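Local coordinates for protein ochratoxinase (Aspergillus niger, PDB 4C65) that hydrolyses amide bonds as a zinc-dependent carboxypeptidase, releasing C-terminal aromatic residues such as phenylalanine and splitting the mycotoxin ochratoxin A into ochratoxin alpha and L-phenylalanine, at residues 110-115 and 337-342; 282-287 and 318-323; 290-295 and 351-356; 333-338 and 344-349. One frame throughout, in Å; residues are numbered along the deposited sequence.

Interaction 1: residues 110-115 and 337-342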
loop_
_atom_site.group_PDB
_atom_site.type_symbol
_atom_site.label_atom_id
_atom_site.label_comp_id
_atom_site.label_asym_id
_atom_site.label_seq_id
_atom_site.Cartn_x
_atom_site.Cartn_y
_atom_site.Cartn_z
ATOM N N THR A 110 44.428 7.226 3.855
ATOM C CA THR A 110 44.233 5.796 3.793
ATOM C C THR A 110 43.038 5.292 4.618
ATOM O O THR A 110 42.687 4.116 4.560
ATOM C CB THR A 110 45.513 5.055 4.184
ATOM O OG1 THR A 110 45.910 5.415 5.502
ATOM C CG2 THR A 110 46.636 5.406 3.229
ATOM N N SER A 111 42.429 6.182 5.394
ATOM C CA SER A 111 41.195 5.872 6.103
ATOM C C SER A 111 40.262 7.075 6.118
ATOM O O SER A 111 40.700 8.205 6.302
ATOM C CB SER A 111 41.471 5.400 7.551
ATOM O OG SER A 111 42.052 4.091 7.588
ATOM N N TYR A 112 38.981 6.786 5.941
ATOM C CA TYR A 112 37.914 7.745 6.000
ATOM C C TYR A 112 36.796 7.204 6.914
ATOM O O TYR A 112 36.442 6.049 6.839
ATOM C CB TYR A 112 37.301 7.900 4.617
ATOM C CG TYR A 112 37.851 8.970 3.685
ATOM C CD1 TYR A 112 38.767 9.927 4.101
ATOM C CD2 TYR A 112 37.358 9.058 2.379
ATOM C CE1 TYR A 112 39.200 10.911 3.218
ATOM C CE2 TYR A 112 37.772 10.038 1.516
ATOM C CZ TYR A 112 38.706 10.949 1.925
ATOM O OH TYR A 112 39.086 11.921 1.043
ATOM N N ARG A 113 36.259 8.067 7.780
ATOM C CA ARG A 113 35.005 7.787 8.462
ATOM C C ARG A 113 33.880 8.549 7.779
ATOM O O ARG A 113 33.800 9.782 7.871
ATOM C CB ARG A 113 35.084 8.129 9.955
ATOM C CG ARG A 113 33.915 7.557 10.759
ATOM C CD ARG A 113 34.007 7.891 12.234
ATOM N NE ARG A 113 33.961 9.333 12.472
ATOM C CZ ARG A 113 33.679 9.913 13.634
ATOM N NH1 ARG A 113 33.384 9.195 14.714
ATOM N NH2 ARG A 113 33.675 11.236 13.724
ATOM N N ASP A 114 33.051 7.793 7.058
ATOM C CA ASP A 114 31.863 8.285 6.384
ATOM C C ASP A 114 30.737 8.388 7.413
ATOM O O ASP A 114 30.422 7.404 8.080
ATOM C CB ASP A 114 31.469 7.295 5.284
ATOM C CG ASP A 114 30.139 7.587 4.675
ATOM O OD1 ASP A 114 29.779 8.770 4.521
ATOM O OD2 ASP A 114 29.469 6.628 4.274
ATOM N N LEU A 115 30.112 9.556 7.509
ATOM C CA LEU A 115 29.067 9.786 8.510
ATOM C C LEU A 115 27.679 10.055 7.928
ATOM O O LEU A 115 26.709 10.273 8.664
ATOM C CB LEU A 115 29.493 10.929 9.416
ATOM C CG LEU A 115 30.693 10.622 10.305
ATOM C CD1 LEU A 115 31.014 11.848 11.150
ATOM C CD2 LEU A 115 30.414 9.415 11.203
ATOM N N THR A 337 33.268 16.873 4.395
ATOM C CA THR A 337 33.316 17.084 2.953
ATOM C C THR A 337 33.165 15.753 2.202
ATOM O O THR A 337 33.181 14.681 2.792
ATOM C CB THR A 337 34.652 17.773 2.591
ATOM O OG1 THR A 337 34.614 18.240 1.246
ATOM C CG2 THR A 337 35.812 16.819 2.772
ATOM N N ALA A 338 33.013 15.841 0.887
ATOM C CA ALA A 338 32.960 14.664 0.022
ATOM C C ALA A 338 34.347 14.062 -0.122
ATOM O O ALA A 338 35.350 14.765 -0.038
ATOM C CB ALA A 338 32.424 15.055 -1.363
ATOM N N PRO A 339 34.416 12.748 -0.362
ATOM C CA PRO A 339 35.698 12.068 -0.685
ATOM C C PRO A 339 36.481 12.753 -1.796
ATOM O O PRO A 339 35.893 13.186 -2.780
ATOM C CB PRO A 339 35.243 10.695 -1.158
ATOM C CG PRO A 339 33.987 10.450 -0.356
ATOM C CD PRO A 339 33.310 11.783 -0.224
ATOM N N GLY A 340 37.780 12.911 -1.576
ATOM C CA GLY A 340 38.618 13.706 -2.435
ATOM C C GLY A 340 38.476 15.196 -2.222
ATOM O O GLY A 340 39.039 15.996 -2.972
ATOM N N GLY A 341 37.751 15.583 -1.178
ATOM C CA GLY A 341 37.615 16.988 -0.817
ATOM C C GLY A 341 38.881 17.522 -0.175
ATOM O O GLY A 341 39.863 16.792 -0.015
ATOM N N PRO A 342 38.878 18.813 0.192
ATOM C CA PRO A 342 40.042 19.498 0.724
ATOM C C PRO A 342 40.313 19.143 2.181
ATOM O O PRO A 342 40.326 20.021 3.034
ATOM C CB PRO A 342 39.654 20.965 0.590
ATOM C CG PRO A 342 38.174 20.958 0.774
ATOM C CD PRO A 342 37.713 19.708 0.085
#
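The phenol oxygen of Tyr-112 receives a hydrogen bond from the backbone of Gly-340, whose N lies 3.1 Å from Tyr-112 OH; the N-H is aimed almost straight at the oxygen, at 168°. The bond joins an inner strand of the twisted TIM barrel of this amidohydrolase, 109-114, to the loop that follows strand 331-332. That loop makes a type II beta turn from Ala-338 to Gly-341, closed by Gly-341 N on Ala-338 O at 2.8 Å. Proline and glycine suit its two central places: the ring of Pro-339 holds phi at -50°, and Gly-340 takes the positive phi that glycine tolerates easily. The closing bond uses Gly-341 N, and the N-H of Gly-340, which the turn does not use, meets the tyrosine hydroxyl near the plane of its ring. Met-70 and Ala-104 pack against the same tyrosine, while Gly-340 O is bonded by Asn-435 of a neighbouring subunit, so the turn also faces the octamer interface. Pro-339 lies about 6 Å from the zinc ligand His-71, measured between side chains. It approaches the tyrosine ring obliquely, with Pro-339 CB 3.7 Å from Tyr-112 CE2.

Interaction 2: residues 282-287 and 318-323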
loop_
_atom_site.group_PDB
_atom_site.type_symbol
_atom_site.label_atom_id
_atom_site.label_comp_id
_atom_site.label_asym_id
_atom_site.label_seq_id
_atom_site.Cartn_x
_atom_site.Cartn_y
_atom_site.Cartn_z
ATOM N N ILE A 282 35.715 10.675 25.373
ATOM C CA ILE A 282 34.910 11.025 24.234
ATOM C C ILE A 282 35.747 11.829 23.255
ATOM O O ILE A 282 36.415 12.776 23.638
ATOM C CB ILE A 282 33.680 11.826 24.654
ATOM C CG1 ILE A 282 32.897 11.049 25.727
ATOM C CG2 ILE A 282 32.792 12.127 23.438
ATOM C CD1 ILE A 282 31.716 11.794 26.327
ATOM N N LEU A 283 35.678 11.446 21.978
ATOM C CA LEU A 283 36.493 12.059 20.952
ATOM C C LEU A 283 35.873 13.372 20.480
ATOM O O LEU A 283 34.651 13.460 20.319
ATOM C CB LEU A 283 36.661 11.117 19.774
ATOM C CG LEU A 283 37.664 11.532 18.698
ATOM C CD1 LEU A 283 39.080 11.543 19.260
ATOM C CD2 LEU A 283 37.581 10.562 17.552
ATOM N N TYR A 284 36.737 14.378 20.248
ATOM C CA TYR A 284 36.346 15.693 19.768
ATOM C C TYR A 284 36.770 15.835 18.309
ATOM O O TYR A 284 37.962 15.790 18.000
ATOM C CB TYR A 284 37.027 16.772 20.600
ATOM C CG TYR A 284 36.468 18.197 20.505
ATOM C CD1 TYR A 284 36.601 18.957 19.355
ATOM C CD2 TYR A 284 35.874 18.802 21.612
ATOM C CE1 TYR A 284 36.132 20.267 19.293
ATOM C CE2 TYR A 284 35.395 20.104 21.566
ATOM C CZ TYR A 284 35.524 20.840 20.408
ATOM O OH TYR A 284 35.046 22.134 20.362
ATOM N N VAL A 285 35.795 16.037 17.429
ATOM C CA VAL A 285 36.046 16.272 16.025
ATOM C C VAL A 285 35.432 17.602 15.639
ATOM O O VAL A 285 34.217 17.711 15.445
ATOM C CB VAL A 285 35.451 15.145 15.177
ATOM C CG1 VAL A 285 35.764 15.361 13.702
ATOM C CG2 VAL A 285 35.987 13.807 15.664
ATOM N N ALA A 286 36.281 18.609 15.475
ATOM C CA ALA A 286 35.815 19.993 15.343
ATOM C C ALA A 286 35.151 20.328 13.993
ATOM O O ALA A 286 34.202 21.091 13.956
ATOM C CB ALA A 286 36.972 20.949 15.624
ATOM N N THR A 287 35.651 19.730 12.912
ATOM C CA THR A 287 35.286 20.101 11.528
ATOM C C THR A 287 35.325 21.605 11.302
ATOM O O THR A 287 34.355 22.207 10.870
ATOM C CB THR A 287 33.929 19.508 11.072
ATOM O OG1 THR A 287 32.855 20.131 11.769
ATOM C CG2 THR A 287 33.863 18.013 11.336
ATOM N N LEU A 318 35.240 28.324 17.648
ATOM C CA LEU A 318 36.683 28.533 17.743
ATOM C C LEU A 318 37.137 28.402 19.199
ATOM O O LEU A 318 38.100 27.682 19.471
ATOM C CB LEU A 318 37.087 29.900 17.180
ATOM C CG LEU A 318 38.600 30.188 17.149
ATOM C CD1 LEU A 318 39.308 29.200 16.231
ATOM C CD2 LEU A 318 38.882 31.634 16.745
ATOM N N LYS A 319 36.454 29.095 20.123
ATOM C CA LYS A 319 36.799 29.030 21.560
ATOM C C LYS A 319 36.676 27.628 22.092
ATOM O O LYS A 319 37.538 27.174 22.840
ATOM C CB LYS A 319 35.887 29.889 22.427
ATOM C CG LYS A 319 35.995 31.394 22.257
ATOM C CD LYS A 319 35.184 32.127 23.354
ATOM C CE LYS A 319 35.108 33.619 23.085
ATOM N NZ LYS A 319 35.252 34.510 24.288
ATOM N N ALA A 320 35.612 26.938 21.691
ATOM C CA ALA A 320 35.378 25.568 22.119
ATOM C C ALA A 320 36.536 24.673 21.709
ATOM O O ALA A 320 37.009 23.846 22.501
ATOM C CB ALA A 320 34.057 25.056 21.558
ATOM N N TYR A 321 36.959 24.809 20.456
ATOM C CA TYR A 321 38.052 24.006 19.894
ATOM C C TYR A 321 39.359 24.296 20.608
ATOM O O TYR A 321 40.044 23.385 21.061
ATOM C CB TYR A 321 38.209 24.301 18.390
ATOM C CG TYR A 321 39.043 23.318 17.577
ATOM C CD1 TYR A 321 39.369 22.038 18.062
ATOM C CD2 TYR A 321 39.460 23.652 16.288
ATOM C CE1 TYR A 321 40.118 21.146 17.295
ATOM C CE2 TYR A 321 40.198 22.765 15.511
ATOM C CZ TYR A 321 40.514 21.516 16.006
ATOM O OH TYR A 321 41.237 20.655 15.231
ATOM N N GLN A 322 39.692 25.576 20.707
ATOM C CA GLN A 322 40.926 25.994 21.369
ATOM C C GLN A 322 40.923 25.511 22.809
ATOM O O GLN A 322 41.943 25.038 23.311
ATOM C CB GLN A 322 41.076 27.515 21.328
ATOM C CG GLN A 322 41.387 28.054 19.944
ATOM C CD GLN A 322 41.283 29.556 19.848
ATOM O OE1 GLN A 322 40.806 30.227 20.766
ATOM N NE2 GLN A 322 41.719 30.097 18.738
ATOM N N GLY A 323 39.778 25.659 23.472
ATOM C CA GLY A 323 39.661 25.273 24.868
ATOM C C GLY A 323 39.862 23.783 25.063
ATOM O O GLY A 323 40.511 23.357 26.025
HETATM O O HOH W 1 39.039 18.089 15.206
#
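Strand 283-285 and the residue after it run past one side of helix 304-327, coming nearest where the CA atoms of Ala-286 and Tyr-321 are 6.5 Å apart. Ala-286 sets its methyl squarely on the ring of Tyr-321: CB stands 3.4 Å from the ring centroid and only 4° off the ring normal, a CH-pi contact. A side chain no larger than alanine's suits a place where the backbone comes so near a flat ring. The helix belongs to the outer layer of the TIM barrel and the strand to its inner wall, where 283-285 lies between parallel strands 262-263 and 331-332. Tyr-284 reaches outward from that wall with CG anti to its own N (chi1 -164°), which carries the phenol to the helix; there Tyr-284 OH is 3.3 Å from Ala-320 CB, where alanine's single methyl lets the hydroxyl come close to the helix backbone. The two tyrosine rings meet obliquely, CE1 of Tyr-284 being 3.9 Å from CD1 of Tyr-321. A water accepts the N-H of Ala-286 at 2.8 Å from Ala-286 N and gives a weak bond to Tyr-321 OH. Beyond the strand, Thr-287 OG1 is hydrogen-bonded to the zinc ligand His-265.

Interaction 3: residues 290-295 and 351-356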
loop_
_atom_site.group_PDB
_atom_site.type_symbol
_atom_site.label_atom_id
_atom_site.label_comp_id
_atom_site.label_asym_id
_atom_site.label_seq_id
_atom_site.Cartn_x
_atom_site.Cartn_y
_atom_site.Cartn_z
ATOM N N VAL A 290 34.352 23.433 7.752
ATOM C CA VAL A 290 33.017 23.808 7.403
ATOM C C VAL A 290 32.657 25.213 7.889
ATOM O O VAL A 290 31.978 25.983 7.193
ATOM C CB VAL A 290 32.083 22.687 7.899
ATOM C CG1 VAL A 290 31.117 23.100 9.000
ATOM C CG2 VAL A 290 31.359 22.018 6.747
ATOM N N ILE A 291 33.119 25.560 9.080
ATOM C CA ILE A 291 32.944 26.921 9.604
ATOM C C ILE A 291 33.711 27.922 8.752
ATOM O O ILE A 291 33.213 29.013 8.474
ATOM C CB ILE A 291 33.390 27.051 11.079
ATOM C CG1 ILE A 291 32.273 26.632 12.036
ATOM C CG2 ILE A 291 33.518 28.508 11.493
ATOM C CD1 ILE A 291 31.923 25.214 12.339
ATOM N N GLU A 292 34.927 27.556 8.363
ATOM C CA GLU A 292 35.798 28.462 7.631
ATOM C C GLU A 292 35.254 28.746 6.250
ATOM O O GLU A 292 35.437 29.833 5.732
ATOM C CB GLU A 292 37.221 27.904 7.550
ATOM C CG GLU A 292 37.977 27.880 8.881
ATOM C CD GLU A 292 38.242 29.272 9.446
ATOM O OE1 GLU A 292 38.295 30.245 8.674
ATOM O OE2 GLU A 292 38.389 29.382 10.674
ATOM N N ILE A 293 34.562 27.777 5.659
ATOM C CA ILE A 293 33.952 27.981 4.336
ATOM C C ILE A 293 32.929 29.116 4.344
ATOM O O ILE A 293 32.998 30.018 3.510
ATOM C CB ILE A 293 33.298 26.692 3.793
ATOM C CG1 ILE A 293 34.390 25.729 3.336
ATOM C CG2 ILE A 293 32.347 26.997 2.635
ATOM C CD1 ILE A 293 33.902 24.308 3.159
ATOM N N PHE A 294 31.993 29.086 5.286
ATOM C CA PHE A 294 30.958 30.119 5.311
ATOM C C PHE A 294 31.513 31.462 5.833
ATOM O O PHE A 294 30.968 32.527 5.510
ATOM C CB PHE A 294 29.663 29.633 6.024
ATOM C CG PHE A 294 29.749 29.524 7.531
ATOM C CD1 PHE A 294 30.060 30.641 8.330
ATOM C CD2 PHE A 294 29.455 28.311 8.169
ATOM C CE1 PHE A 294 30.128 30.538 9.718
ATOM C CE2 PHE A 294 29.525 28.204 9.560
ATOM C CZ PHE A 294 29.860 29.320 10.335
ATOM N N LEU A 295 32.578 31.425 6.642
ATOM C CA LEU A 295 33.249 32.668 7.048
ATOM C C LEU A 295 33.869 33.340 5.825
ATOM O O LEU A 295 33.869 34.569 5.723
ATOM C CB LEU A 295 34.318 32.424 8.108
ATOM C CG LEU A 295 33.852 32.233 9.555
ATOM C CD1 LEU A 295 35.045 31.930 10.445
ATOM C CD2 LEU A 295 33.113 33.448 10.066
ATOM N N VAL A 351 46.319 23.702 13.425
ATOM C CA VAL A 351 47.457 24.496 13.850
ATOM C C VAL A 351 47.075 25.966 13.993
ATOM O O VAL A 351 47.209 26.544 15.066
ATOM C CB VAL A 351 48.651 24.351 12.863
ATOM C CG1 VAL A 351 49.793 25.293 13.223
ATOM C CG2 VAL A 351 49.132 22.904 12.826
ATOM N N GLU A 352 46.575 26.554 12.917
ATOM C CA GLU A 352 46.402 28.013 12.838
ATOM C C GLU A 352 45.163 28.575 13.532
ATOM O O GLU A 352 45.128 29.745 13.849
ATOM C CB GLU A 352 46.414 28.459 11.375
ATOM C CG GLU A 352 47.747 28.177 10.693
ATOM C CD GLU A 352 47.800 28.610 9.241
ATOM O OE1 GLU A 352 46.855 29.261 8.758
ATOM O OE2 GLU A 352 48.818 28.304 8.572
ATOM N N ARG A 353 44.152 27.744 13.759
ATOM C CA ARG A 353 42.971 28.140 14.507
ATOM C C ARG A 353 42.936 27.485 15.884
ATOM O O ARG A 353 42.646 28.132 16.883
ATOM C CB ARG A 353 41.707 27.744 13.757
ATOM C CG ARG A 353 41.451 28.488 12.475
ATOM C CD ARG A 353 40.915 29.884 12.737
ATOM N NE ARG A 353 41.340 30.813 11.686
ATOM C CZ ARG A 353 40.659 31.852 11.181
ATOM N NH1 ARG A 353 39.425 32.190 11.607
ATOM N NH2 ARG A 353 41.222 32.594 10.211
ATOM N N GLY A 354 43.187 26.189 15.933
ATOM C CA GLY A 354 43.116 25.448 17.184
ATOM C C GLY A 354 44.269 25.745 18.113
ATOM O O GLY A 354 44.104 25.765 19.323
ATOM N N GLY A 355 45.441 25.968 17.532
ATOM C CA GLY A 355 46.645 26.210 18.300
ATOM C C GLY A 355 47.466 24.955 18.551
ATOM O O GLY A 355 48.343 24.949 19.423
ATOM N N MET A 356 47.193 23.887 17.796
ATOM C CA MET A 356 48.025 22.674 17.853
ATOM C C MET A 356 49.403 22.923 17.268
ATOM O O MET A 356 49.567 23.795 16.416
ATOM C CB MET A 356 47.385 21.547 17.056
ATOM C CG MET A 356 46.128 20.980 17.688
ATOM S SD MET A 356 45.725 19.388 16.967
ATOM C CE MET A 356 44.148 19.054 17.729
#
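Two helices, 288-297 and the C-terminal end of 344-354, stand well apart here: the nearest CA atoms, those of Glu-292 and Arg-353, are 9.9 Å apart. The second helix loosens into a wider pi-type turn at 351-354 and then ends, with Gly-355 leaving helical angles at a positive phi of 94°; a side chain there would press on the preceding carbonyl, so glycine fits. Long side chains are needed to bridge the distance, and Glu-292 and Arg-353 extend toward each other from opposite directions. Glu-292 folds at chi2 (-65°), while Arg-353 bends at both chi2 and chi3, so that one face of its guanidinium is turned to the carboxylate. Glu-292 OE2 stands 3.1 Å from Arg-353 NH1, over that face, and the two flat groups are turned 76° apart. The same oxygen also touches the aliphatic part of the arginine, 3.3 Å from Arg-353 CD. Glu-292 OE2 has a second charged partner in Arg-288, one turn earlier on its own helix, through NE. Leu-318 of helix 304-327 packs on Arg-353 and Phe-349 on Glu-292, and the pair joins outer helices of the barrel near the surface. Because no N-H of Arg-353 points at the oxygen, this salt bridge rests on charge alone, and its attraction probably depends little on exact orientation, whereas the stronger polar partner of the carboxylate is Arg-288.

Interaction 4: residues 333-338 and 344-349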
loop_
_atom_site.group_PDB
_atom_site.type_symbol
_atom_site.label_atom_id
_atom_site.label_comp_id
_atom_site.label_asym_id
_atom_site.label_seq_id
_atom_site.Cartn_x
_atom_site.Cartn_y
_atom_site.Cartn_z
ATOM N N LEU A 333 40.775 14.704 13.601
ATOM C CA LEU A 333 40.459 15.676 12.565
ATOM C C LEU A 333 39.410 15.145 11.594
ATOM O O LEU A 333 39.452 13.986 11.180
ATOM C CB LEU A 333 41.712 16.090 11.767
ATOM C CG LEU A 333 42.801 16.781 12.566
ATOM C CD1 LEU A 333 43.845 17.359 11.637
ATOM C CD2 LEU A 333 42.254 17.889 13.454
ATOM N N GLY A 334 38.471 16.030 11.245
ATOM C CA GLY A 334 37.440 15.755 10.269
ATOM C C GLY A 334 37.133 17.029 9.558
ATOM O O GLY A 334 37.229 18.100 10.135
ATOM N N THR A 335 36.726 16.907 8.300
ATOM C CA THR A 335 36.557 18.064 7.412
ATOM C C THR A 335 35.093 18.398 7.120
ATOM O O THR A 335 34.731 19.564 6.917
ATOM C CB THR A 335 37.315 17.795 6.104
ATOM O OG1 THR A 335 38.673 17.481 6.418
ATOM C CG2 THR A 335 37.307 19.017 5.198
ATOM N N ASP A 336 34.255 17.363 7.114
ATOM C CA ASP A 336 32.862 17.444 6.691
ATOM C C ASP A 336 32.787 17.787 5.215
ATOM O O ASP A 336 32.298 18.838 4.824
ATOM C CB ASP A 336 32.083 18.436 7.540
ATOM C CG ASP A 336 30.573 18.193 7.499
ATOM O OD1 ASP A 336 30.066 17.499 6.603
ATOM O OD2 ASP A 336 29.887 18.723 8.380
ATOM N N THR A 337 33.268 16.873 4.395
ATOM C CA THR A 337 33.316 17.084 2.953
ATOM C C THR A 337 33.165 15.753 2.202
ATOM O O THR A 337 33.181 14.681 2.792
ATOM C CB THR A 337 34.652 17.773 2.591
ATOM O OG1 THR A 337 34.614 18.240 1.246
ATOM C CG2 THR A 337 35.812 16.819 2.772
ATOM N N ALA A 338 33.013 15.841 0.887
ATOM C CA ALA A 338 32.960 14.664 0.022
ATOM C C ALA A 338 34.347 14.062 -0.122
ATOM O O ALA A 338 35.350 14.765 -0.038
ATOM C CB ALA A 338 32.424 15.055 -1.363
ATOM N N ALA A 344 43.095 18.218 3.682
ATOM C CA ALA A 344 44.383 18.713 4.189
ATOM C C ALA A 344 44.252 20.056 4.897
ATOM O O ALA A 344 44.992 20.336 5.836
ATOM C CB ALA A 344 45.393 18.811 3.051
ATOM N N LEU A 345 43.298 20.873 4.466
ATOM C CA LEU A 345 43.006 22.138 5.126
ATOM C C LEU A 345 42.725 21.996 6.623
ATOM O O LEU A 345 42.975 22.925 7.403
ATOM C CB LEU A 345 41.787 22.799 4.496
ATOM C CG LEU A 345 41.912 23.669 3.251
ATOM C CD1 LEU A 345 40.622 24.444 3.025
ATOM C CD2 LEU A 345 43.048 24.666 3.377
ATOM N N GLU A 346 42.134 20.879 7.013
ATOM C CA GLU A 346 41.763 20.694 8.401
ATOM C C GLU A 346 43.011 20.645 9.288
ATOM O O GLU A 346 42.965 21.066 10.461
ATOM C CB GLU A 346 40.924 19.429 8.569
ATOM C CG GLU A 346 40.221 19.317 9.909
ATOM C CD GLU A 346 39.194 20.418 10.140
ATOM O OE1 GLU A 346 38.723 21.035 9.171
ATOM O OE2 GLU A 346 38.855 20.643 11.321
ATOM N N LEU A 347 44.111 20.124 8.738
ATOM C CA LEU A 347 45.378 20.114 9.473
ATOM C C LEU A 347 45.869 21.546 9.675
ATOM O O LEU A 347 46.320 21.899 10.761
ATOM C CB LEU A 347 46.434 19.274 8.750
ATOM C CG LEU A 347 46.238 17.761 8.851
ATOM C CD1 LEU A 347 46.696 17.097 7.577
ATOM C CD2 LEU A 347 46.972 17.165 10.033
ATOM N N GLN A 348 45.781 22.345 8.624
ATOM C CA GLN A 348 46.115 23.752 8.701
ATOM C C GLN A 348 45.318 24.460 9.802
ATOM O O GLN A 348 45.878 25.178 10.611
ATOM C CB GLN A 348 45.846 24.416 7.364
ATOM C CG GLN A 348 46.029 25.907 7.406
ATOM C CD GLN A 348 45.913 26.560 6.045
ATOM O OE1 GLN A 348 46.225 25.977 5.008
ATOM N NE2 GLN A 348 45.549 27.828 6.058
ATOM N N PHE A 349 44.018 24.184 9.867
ATOM C CA PHE A 349 43.182 24.827 10.851
ATOM C C PHE A 349 43.446 24.322 12.246
ATOM O O PHE A 349 43.345 25.090 13.190
ATOM C CB PHE A 349 41.693 24.698 10.494
ATOM C CG PHE A 349 41.326 25.326 9.170
ATOM C CD1 PHE A 349 41.801 26.575 8.823
ATOM C CD2 PHE A 349 40.471 24.664 8.288
ATOM C CE1 PHE A 349 41.452 27.149 7.618
ATOM C CE2 PHE A 349 40.128 25.228 7.075
ATOM C CZ PHE A 349 40.616 26.474 6.744
HETATM O O HOH W 2 38.484 18.337 12.812
#
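Glu-346, early in helix 344-354, is the first residue to make a close contact with the loop 333-338, its CA 5.9 Å from that of Thr-335. Its CB rests against the threonine hydroxyl, 3.7 Å from Thr-335 OG1, which is itself bonded to Asp-67. With CG anti to the backbone N (chi1 -167°) and a bend at chi2, the glutamate brings its carboxylate up to the carbonyl oxygen of Gly-334. Gly-334 O is 3.0 Å from Glu-346 CD, with both carboxylate oxygens a little farther off, so acceptors lie near one another with no hydrogen bond between them, a closeness probably offset by the donors around the carboxylate. Glu-346 OE1 is hydrogen-bonded to Ser-289 OG, and OE2 to the backbone N of Arg-288. OE2 also takes a bond of 2.8 Å from a water that in turn accepts the N-H of Gly-334. A buried carboxylate is thus held by several donors, for which glutamate has the reach. Next comes Leu-347, which turns its end back to the loop: its CD2 is 3.5 Å from Leu-333 CD1, and the two leucines cross at about a right angle. The loop carries the active-site residue Asp-336, and Gly-334 lies close to the zinc ligand His-69. Around the contact, helix 358-365 packs against both leucines, helix 288-297 lies beside Thr-335 and Phe-349, and strand 69-70 borders the loop at Asp-336 and Thr-337.

How the interactions relate
All four contacts lie in the TIM-barrel domain; interactions 1 and 4 share the loop after strand 331-332. These two have Thr-337 and Ala-338 in common, their centres 9 Å apart, so one loop is held to strand 109-114 and to helix 344-354. Interaction 3 uses the far end of that helix, its centre also 9 Å from that of interaction 4. Strand 283-285, helix 288-297 and helix 304-327 follow each other in sequence, so interactions 2 and 3 alternate along the chain; a probable hydrogen bond from Gln-322 NE2 to Arg-353 O, 2.9 Å, links them. Interactions 1 and 2, with centres 19 Å apart, still touch through Arg-113 and Val-285. Together they connect the barrel's inner strands, outer helices and the loop bearing Asp-336.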